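Local coordinates for C3-degrading proteinase (CppA protein) (Streptococcus pneumoniae, PDB 3E0R), which is probably a proteinase that degrades complement component C3, built from two regions of the glyoxalase clan, at residues 11-24 and 52-65. Residues are numbered along the deposited sequence; the frame is centred on the assembly and turned at random.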
ATOM      1  N   ARG A  11       0.332   4.113 -12.512  1.00 22.25           N
ATOM      2  CA  ARG A  11       0.666   3.526 -11.235  1.00 22.27           C
ATOM      3  C   ARG A  11      -0.216   4.068 -10.108  1.00 20.52           C
ATOM      4  O   ARG A  11      -0.581   5.208 -10.113  1.00 18.73           O
ATOM      5  CB  ARG A  11       2.121   3.818 -10.914  1.00 22.21           C
ATOM      6  CG  ARG A  11       2.691   2.948  -9.776  1.00 25.17           C
ATOM      7  CD  ARG A  11       4.242   2.828  -9.894  1.00 26.92           C
ATOM      8  NE  ARG A  11       4.904   4.036  -9.435  1.00 30.89           N
ATOM      9  CZ  ARG A  11       5.484   4.971 -10.216  1.00 31.64           C
ATOM     10  NH1 ARG A  11       6.043   6.026  -9.609  1.00 32.18           N
ATOM     11  NH2 ARG A  11       5.542   4.870 -11.550  1.00 29.91           N
ATOM     12  N   ILE A  12      -0.544   3.217  -9.136  1.00 19.98           N
ATOM     13  CA  ILE A  12      -1.274   3.613  -7.928  1.00 19.18           C
ATOM     14  C   ILE A  12      -0.341   3.512  -6.735  1.00 18.75           C
ATOM     15  O   ILE A  12       0.302   2.447  -6.501  1.00 19.27           O
ATOM     16  CB  ILE A  12      -2.565   2.774  -7.713  1.00 18.94           C
ATOM     17  CG1 ILE A  12      -3.387   2.703  -9.027  1.00 20.09           C
ATOM     18  CG2 ILE A  12      -3.422   3.375  -6.563  1.00 20.38           C
ATOM     19  CD1 ILE A  12      -4.662   1.854  -8.942  1.00 18.10           C
ATOM     20  N   ILE A  13      -0.208   4.637  -6.005  1.00 18.57           N
ATOM     21  CA  ILE A  13       0.618   4.707  -4.782  1.00 18.05           C
ATOM     22  C   ILE A  13      -0.256   4.996  -3.514  1.00 18.14           C
ATOM     23  O   ILE A  13      -0.855   6.076  -3.376  1.00 18.88           O
ATOM     24  CB  ILE A  13       1.745   5.729  -4.905  1.00 18.54           C
ATOM     25  CG1 ILE A  13       2.579   5.472  -6.178  1.00 20.98           C
ATOM     26  CG2 ILE A  13       2.693   5.691  -3.725  1.00 16.73           C
ATOM     27  CD1 ILE A  13       2.974   6.731  -6.861  1.00 22.95           C
ATOM     28  N   PRO A  14      -0.341   3.996  -2.609  1.00 17.02           N
ATOM     29  CA  PRO A  14      -1.005   4.154  -1.330  1.00 16.15           C
ATOM     30  C   PRO A  14      -0.126   4.933  -0.367  1.00 15.55           C
ATOM     31  O   PRO A  14       1.113   4.911  -0.497  1.00 14.14           O
ATOM     32  CB  PRO A  14      -1.181   2.738  -0.853  1.00 15.77           C
ATOM     33  CG  PRO A  14      -0.028   1.979  -1.537  1.00 17.10           C
ATOM     34  CD  PRO A  14       0.246   2.646  -2.803  1.00 14.88           C
ATOM     35  N   THR A  15      -0.796   5.724   0.485  1.00 15.73           N
ATOM     36  CA  THR A  15      -0.213   6.392   1.635  1.00 15.76           C
ATOM     37  C   THR A  15      -0.876   5.765   2.838  1.00 16.20           C
ATOM     38  O   THR A  15      -2.112   5.799   2.972  1.00 15.20           O
ATOM     39  CB  THR A  15      -0.475   7.936   1.698  1.00 17.10           C
ATOM     40  OG1 THR A  15       0.133   8.589   0.560  1.00 16.44           O
ATOM     41  CG2 THR A  15       0.054   8.532   3.059  1.00 13.87           C
ATOM     42  N   LEU A  16      -0.031   5.185   3.695  1.00 17.24           N
ATOM     43  CA  LEU A  16      -0.414   4.676   5.001  1.00 17.18           C
ATOM     44  C   LEU A  16       0.068   5.661   6.066  1.00 17.35           C
ATOM     45  O   LEU A  16       1.218   6.123   6.041  1.00 17.98           O
ATOM     46  CB  LEU A  16       0.192   3.281   5.233  1.00 16.80           C
ATOM     47  CG  LEU A  16      -0.157   2.195   4.187  1.00 18.81           C
ATOM     48  CD1 LEU A  16       0.464   0.834   4.595  1.00 15.56           C
ATOM     49  CD2 LEU A  16      -1.707   2.020   3.957  1.00 17.17           C
ATOM     50  N   LYS A  17      -0.811   5.980   7.008  1.00 17.81           N
ATOM     51  CA  LYS A  17      -0.427   6.758   8.174  1.00 18.73           C
ATOM     52  C   LYS A  17       0.401   5.904   9.170  1.00 19.04           C
ATOM     53  O   LYS A  17       0.106   4.710   9.379  1.00 18.24           O
ATOM     54  CB  LYS A  17      -1.643   7.414   8.810  1.00 17.35           C
ATOM     55  CG  LYS A  17      -2.260   8.369   7.861  1.00 17.61           C
ATOM     56  CD  LYS A  17      -3.580   8.934   8.381  1.00 20.20           C
ATOM     57  CE  LYS A  17      -3.412  10.049   9.437  1.00 18.59           C
ATOM     58  NZ  LYS A  17      -4.539  10.128  10.397  1.00 17.96           N
ATOM     59  N   ALA A  18       1.471   6.526   9.690  1.00 19.72           N
ATOM     60  CA  ALA A  18       2.482   5.893  10.558  1.00 20.53           C
ATOM     61  C   ALA A  18       2.537   6.702  11.838  1.00 21.25           C
ATOM     62  O   ALA A  18       2.484   7.914  11.788  1.00 20.73           O
ATOM     63  CB  ALA A  18       3.845   5.912   9.899  1.00 19.92           C
ATOM     64  N   ASN A  19       2.621   6.029  12.985  1.00 22.63           N
ATOM     65  CA  ASN A  19       2.745   6.709  14.287  1.00 22.83           C
ATOM     66  C   ASN A  19       4.206   7.021  14.583  1.00 23.53           C
ATOM     67  O   ASN A  19       4.616   8.169  14.524  1.00 23.69           O
ATOM     68  CB  ASN A  19       2.103   5.881  15.422  1.00 22.67           C
ATOM     69  CG  ASN A  19       2.294   6.510  16.842  1.00 23.07           C
ATOM     70  OD1 ASN A  19       2.872   7.591  17.013  1.00 23.51           O
ATOM     71  ND2 ASN A  19       1.798   5.809  17.853  1.00 21.48           N
ATOM     72  N   ASN A  20       4.985   6.006  14.921  1.00 24.70           N
ATOM     73  CA  ASN A  20       6.408   6.211  15.134  1.00 25.60           C
ATOM     74  C   ASN A  20       7.154   6.000  13.834  1.00 26.41           C
ATOM     75  O   ASN A  20       7.118   4.925  13.268  1.00 27.12           O
ATOM     76  CB  ASN A  20       6.953   5.279  16.207  1.00 25.87           C
ATOM     77  CG  ASN A  20       8.339   5.679  16.641  1.00 27.36           C
ATOM     78  OD1 ASN A  20       9.317   5.612  15.865  1.00 27.30           O
ATOM     79  ND2 ASN A  20       8.430   6.147  17.877  1.00 25.21           N
ATOM     80  N   ARG A  21       7.818   7.040  13.363  1.00 27.10           N
ATOM     81  CA  ARG A  21       8.590   6.971  12.135  1.00 27.73           C
ATOM     82  C   ARG A  21       9.694   5.924  12.155  1.00 27.25           C
ATOM     83  O   ARG A  21       9.797   5.097  11.244  1.00 28.22           O
ATOM     84  CB  ARG A  21       9.240   8.321  11.834  1.00 27.70           C
ATOM     85  CG  ARG A  21       9.402   8.542  10.364  1.00 31.71           C
ATOM     86  CD  ARG A  21      10.735   9.124  10.033  1.00 33.91           C
ATOM     87  NE  ARG A  21      10.749   9.559   8.638  1.00 36.10           N
ATOM     88  CZ  ARG A  21      10.187  10.686   8.199  1.00 36.61           C
ATOM     89  NH1 ARG A  21       9.541  11.508   9.023  1.00 37.72           N
ATOM     90  NH2 ARG A  21      10.281  11.002   6.929  1.00 35.71           N
ATOM     91  N   LYS A  22      10.553   5.986  13.156  1.00 26.58           N
ATOM     92  CA  LYS A  22      11.686   5.089  13.200  1.00 27.14           C
ATOM     93  C   LYS A  22      11.185   3.640  13.201  1.00 27.41           C
ATOM     94  O   LYS A  22      11.743   2.805  12.515  1.00 27.34           O
ATOM     95  CB  LYS A  22      12.591   5.389  14.404  1.00 26.71           C
ATOM     96  CG  LYS A  22      13.929   4.700  14.325  1.00 27.84           C
ATOM     97  CD  LYS A  22      14.880   5.499  13.456  1.00 30.30           C
ATOM     98  CE  LYS A  22      15.825   4.620  12.648  1.00 31.45           C
ATOM     99  NZ  LYS A  22      16.449   5.365  11.500  1.00 30.03           N
ATOM    100  N   LEU A  23      10.118   3.350  13.960  1.00 28.12           N
ATOM    101  CA  LEU A  23       9.519   2.016  13.960  1.00 28.10           C
ATOM    102  C   LEU A  23       9.166   1.555  12.562  1.00 28.08           C
ATOM    103  O   LEU A  23       9.539   0.459  12.133  1.00 27.74           O
ATOM    104  CB  LEU A  23       8.227   1.982  14.793  1.00 28.53           C
ATOM    105  CG  LEU A  23       8.228   1.491  16.225  1.00 29.20           C
ATOM    106  CD1 LEU A  23       6.811   1.569  16.807  1.00 29.80           C
ATOM    107  CD2 LEU A  23       8.794   0.072  16.283  1.00 29.96           C
ATOM    108  N   ASN A  24       8.400   2.397  11.873  1.00 28.50           N
ATOM    109  CA  ASN A  24       7.911   2.093  10.522  1.00 28.23           C
ATOM    110  C   ASN A  24       9.079   1.985   9.526  1.00 28.16           C
ATOM    111  O   ASN A  24       9.107   1.092   8.673  1.00 27.97           O
ATOM    112  CB  ASN A  24       6.827   3.105  10.101  1.00 27.88           C
ATOM    113  CG  ASN A  24       5.485   2.856  10.786  1.00 29.37           C
ATOM    114  OD1 ASN A  24       4.600   2.259  10.198  1.00 31.28           O
ATOM    115  ND2 ASN A  24       5.358   3.247  12.062  1.00 31.55           N
ATOM    116  N   LEU A  52      11.638   4.362  -8.269  1.00 17.82           N
ATOM    117  CA  LEU A  52      10.262   4.837  -8.406  1.00 16.84           C
ATOM    118  C   LEU A  52       9.531   4.633  -7.116  1.00 16.58           C
ATOM    119  O   LEU A  52       9.667   3.596  -6.503  1.00 17.09           O
ATOM    120  CB  LEU A  52       9.515   4.086  -9.510  1.00 16.61           C
ATOM    121  CG  LEU A  52      10.008   4.210 -10.949  1.00 18.64           C
ATOM    122  CD1 LEU A  52       9.301   3.143 -11.805  1.00 19.80           C
ATOM    123  CD2 LEU A  52       9.829   5.623 -11.557  1.00 14.13           C
ATOM    124  N   GLU A  53       8.759   5.648  -6.717  1.00 16.00           N
ATOM    125  CA  GLU A  53       7.951   5.620  -5.546  1.00 16.21           C
ATOM    126  C   GLU A  53       6.805   4.624  -5.734  1.00 16.75           C
ATOM    127  O   GLU A  53       6.069   4.699  -6.707  1.00 17.99           O
ATOM    128  CB  GLU A  53       7.402   7.043  -5.262  1.00 15.45           C
ATOM    129  CG  GLU A  53       6.510   7.178  -4.043  1.00 15.40           C
ATOM    130  CD  GLU A  53       5.988   8.617  -3.794  1.00 17.80           C
ATOM    131  OE1 GLU A  53       6.582   9.284  -2.931  1.00 22.52           O
ATOM    132  OE2 GLU A  53       4.971   9.095  -4.393  1.00 20.97           O
ATOM    133  N   LYS A  54       6.623   3.747  -4.750  1.00 17.18           N
ATOM    134  CA  LYS A  54       5.553   2.751  -4.741  1.00 17.07           C
ATOM    135  C   LYS A  54       4.670   2.749  -3.472  1.00 16.73           C
ATOM    136  O   LYS A  54       3.573   2.256  -3.502  1.00 15.03           O
ATOM    137  CB  LYS A  54       6.177   1.366  -5.049  1.00 17.62           C
ATOM    138  CG  LYS A  54       7.028   1.452  -6.324  1.00 15.62           C
ATOM    139  CD  LYS A  54       7.233   0.204  -7.021  1.00 17.73           C
ATOM    140  CE  LYS A  54       7.984   0.429  -8.372  1.00 18.39           C
ATOM    141  NZ  LYS A  54       8.575  -0.838  -8.886  1.00 14.84           N
ATOM    142  N   LEU A  55       5.178   3.300  -2.377  1.00 17.78           N
ATOM    143  CA  LEU A  55       4.483   3.369  -1.097  1.00 17.92           C
ATOM    144  C   LEU A  55       4.932   4.634  -0.399  1.00 18.27           C
ATOM    145  O   LEU A  55       6.083   5.048  -0.531  1.00 19.70           O
ATOM    146  CB  LEU A  55       4.808   2.146  -0.233  1.00 18.12           C
ATOM    147  CG  LEU A  55       4.138   2.116   1.164  1.00 18.31           C
ATOM    148  CD1 LEU A  55       2.616   2.110   1.123  1.00 13.86           C
ATOM    149  CD2 LEU A  55       4.666   0.934   1.930  1.00 18.67           C
ATOM    150  N   VAL A  56       4.014   5.288   0.298  1.00 18.89           N
ATOM    151  CA  VAL A  56       4.332   6.503   1.054  1.00 18.38           C
ATOM    152  C   VAL A  56       3.809   6.277   2.465  1.00 18.43           C
ATOM    153  O   VAL A  56       2.676   5.866   2.621  1.00 17.08           O
ATOM    154  CB  VAL A  56       3.707   7.799   0.395  1.00 18.81           C
ATOM    155  CG1 VAL A  56       3.906   9.038   1.287  1.00 17.37           C
ATOM    156  CG2 VAL A  56       4.297   8.046  -0.992  1.00 17.09           C
ATOM    157  N   LEU A  57       4.673   6.471   3.477  1.00 19.43           N
ATOM    158  CA  LEU A  57       4.235   6.559   4.883  1.00 19.41           C
ATOM    159  C   LEU A  57       4.104   7.983   5.319  1.00 21.57           C
ATOM    160  O   LEU A  57       4.974   8.812   5.047  1.00 22.27           O
ATOM    161  CB  LEU A  57       5.206   5.890   5.837  1.00 18.76           C
ATOM    162  CG  LEU A  57       5.495   4.419   5.579  1.00 16.60           C
ATOM    163  CD1 LEU A  57       6.341   3.981   6.715  1.00 11.33           C
ATOM    164  CD2 LEU A  57       4.202   3.540   5.368  1.00 13.97           C
ATOM    165  N   GLU A  58       3.041   8.260   6.044  1.00 23.48           N
ATOM    166  CA  GLU A  58       2.758   9.605   6.492  1.00 25.61           C
ATOM    167  C   GLU A  58       2.569   9.677   8.003  1.00 25.16           C
ATOM    168  O   GLU A  58       1.688   9.023   8.565  1.00 24.16           O
ATOM    169  CB  GLU A  58       1.486  10.052   5.808  1.00 26.42           C
ATOM    170  CG  GLU A  58       1.039  11.365   6.219  1.00 30.14           C
ATOM    171  CD  GLU A  58       0.705  12.214   5.031  1.00 37.10           C
ATOM    172  OE1 GLU A  58       1.576  12.355   4.118  1.00 41.34           O
ATOM    173  OE2 GLU A  58      -0.424  12.749   5.022  1.00 41.98           O
ATOM    174  N   GLU A  59       3.360  10.514   8.646  1.00 26.47           N
ATOM    175  CA  GLU A  59       3.361  10.590  10.113  1.00 27.79           C
ATOM    176  C   GLU A  59       2.154  11.329  10.688  1.00 27.12           C
ATOM    177  O   GLU A  59       1.837  12.418  10.272  1.00 27.44           O
ATOM    178  CB  GLU A  59       4.682  11.196  10.633  1.00 28.44           C
ATOM    179  CG  GLU A  59       5.527  10.139  11.366  1.00 30.97           C
ATOM    180  CD  GLU A  59       6.721  10.751  12.098  1.00 31.22           C
ATOM    181  OE1 GLU A  59       6.933  10.439  13.307  1.00 37.03           O
ATOM    182  OE2 GLU A  59       7.457  11.542  11.456  1.00 35.82           O
ATOM    183  N   ALA A  60       1.492  10.708  11.642  1.00 27.13           N
ATOM    184  CA  ALA A  60       0.449  11.343  12.398  1.00 27.92           C
ATOM    185  C   ALA A  60       0.723  11.118  13.901  1.00 28.20           C
ATOM    186  O   ALA A  60       0.891   9.980  14.333  1.00 28.63           O
ATOM    187  CB  ALA A  60      -0.892  10.770  11.981  1.00 27.66           C
ATOM    188  N   PRO A  61       0.784  12.196  14.709  1.00 29.18           N
ATOM    189  CA  PRO A  61       1.049  12.053  16.160  1.00 29.45           C
ATOM    190  C   PRO A  61      -0.084  11.410  16.981  1.00 29.69           C
ATOM    191  O   PRO A  61      -1.254  11.646  16.703  1.00 29.13           O
ATOM    192  CB  PRO A  61       1.214  13.509  16.606  1.00 29.66           C
ATOM    193  CG  PRO A  61       0.349  14.282  15.638  1.00 29.32           C
ATOM    194  CD  PRO A  61       0.621  13.618  14.339  1.00 29.27           C
ATOM    195  N   SER A  62       0.254  10.630  18.005  1.00 30.37           N
ATOM    196  CA  SER A  62      -0.786  10.059  18.867  1.00 31.54           C
ATOM    197  C   SER A  62      -1.691  11.143  19.484  1.00 32.25           C
ATOM    198  O   SER A  62      -2.840  10.866  19.793  1.00 32.18           O
ATOM    199  CB  SER A  62      -0.203   9.125  19.946  1.00 31.39           C
ATOM    200  OG  SER A  62       0.808   9.754  20.723  1.00 30.85           O
HETATM  201  N   MSE A  63      -1.188  12.370  19.620  1.00 33.80           N
HETATM  202  CA  MSE A  63      -1.987  13.530  20.068  1.00 34.77           C
HETATM  203  C   MSE A  63      -3.332  13.639  19.344  1.00 34.53           C
HETATM  204  O   MSE A  63      -4.358  13.978  19.952  1.00 34.84           O
HETATM  205  CB  MSE A  63      -1.185  14.834  19.835  1.00 35.13           C
HETATM  206  CG  MSE A  63      -2.017  16.152  19.698  1.00 35.82           C
HETATM  207 SE   MSE A  63      -1.335  17.456  18.344  0.60 40.46          SE
HETATM  208  CE  MSE A  63      -2.582  18.945  18.625  1.00 36.59           C
ATOM    209  N   ARG A  64      -3.282  13.387  18.040  1.00 34.11           N
ATOM    210  CA  ARG A  64      -4.352  13.686  17.090  1.00 34.30           C
ATOM    211  C   ARG A  64      -4.997  12.392  16.537  1.00 32.61           C
ATOM    212  O   ARG A  64      -5.979  12.428  15.793  1.00 32.92           O
ATOM    213  CB  ARG A  64      -3.726  14.458  15.908  1.00 34.31           C
ATOM    214  CG  ARG A  64      -4.486  15.694  15.420  1.00 36.53           C
ATOM    215  CD  ARG A  64      -4.366  15.843  13.886  1.00 37.41           C
ATOM    216  NE  ARG A  64      -2.973  15.999  13.426  1.00 40.88           N
ATOM    217  CZ  ARG A  64      -2.436  15.391  12.353  1.00 41.36           C
ATOM    218  NH1 ARG A  64      -3.136  14.543  11.621  1.00 41.96           N
ATOM    219  NH2 ARG A  64      -1.168  15.627  12.013  1.00 40.92           N
ATOM    220  N   THR A  65      -4.422  11.253  16.870  1.00 30.38           N
ATOM    221  CA  THR A  65      -4.646  10.073  16.075  1.00 29.23           C
ATOM    222  C   THR A  65      -4.860   8.864  16.983  1.00 27.78           C
ATOM    223  O   THR A  65      -4.371   8.835  18.119  1.00 27.44           O
ATOM    224  CB  THR A  65      -3.441   9.901  15.097  1.00 29.28           C
ATOM    225  OG1 THR A  65      -3.109  11.183  14.549  1.00 28.41           O
ATOM    226  CG2 THR A  65      -3.760   8.937  13.970  1.00 28.65           C
TER
HETATM  227  O   HOH W   1       2.685   1.421  -6.106  1.00 25.04           O
HETATM  228  O   HOH W   2       9.126   9.088  15.293  1.00 43.59           O
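R11 has CG anti to its backbone N (chi1 -165°), and a bend at chi3 (77°) turns the guanidinium toward the carbonyl of E53. NE and NH1 both grip E53 O side-on, with NE at 3.0 Å. L52 CB lies over one face of the guanidinium, toward its rim. I13 keeps CG2 anti to the backbone N, which sets this methyl 3.9 Å from V56 CG2.

Here the two strands splay, and a water bridges I12 O and K54 O. K54 and L55 form a classic beta bulge opposite L46 of strand 43-47. Beyond it the strands pair in parallel from T15-V56 to A18-E59. V56 N bonds P14 O, L16 N bonds V56 O, and E58 N bonds L16 O. The series continues with A18 N to E58 O at 2.7 Å and A60 N to A18 O.

T15, V56, K17 and E58 share one face. T15 CG2 presses on E58 CB at 3.5 Å. K17 lays CE against A60 CB, while its NZ bonds N190 O. On the other face, L55 CD1 packs on P14 CG and against L16 CG. L57 CD1 meets N24 CB at 3.5 Å. Y28 of helix 21-31 packs on L16, L55 and L57.

R21 NH1 makes a weak bond to E59 OE2 at 3.2 Å within a salt bridge, the guanidinium and carboxylate planes nearly perpendicular (87°). R21 NH2 also has a salt bridge to E39 and a hydrogen bond to the backbone O of E40. A second water links R21 N to E59 OE1. N20 caps the helix through OD1, which accepts from L23 N.

The arrangement is a parallel pair of neighbouring strands inside a mixed eight-stranded sheet, with strand 9-18 leading into helix 21-31, consistent with the beta-alpha-beta-beta-beta module of the glyoxalase clan.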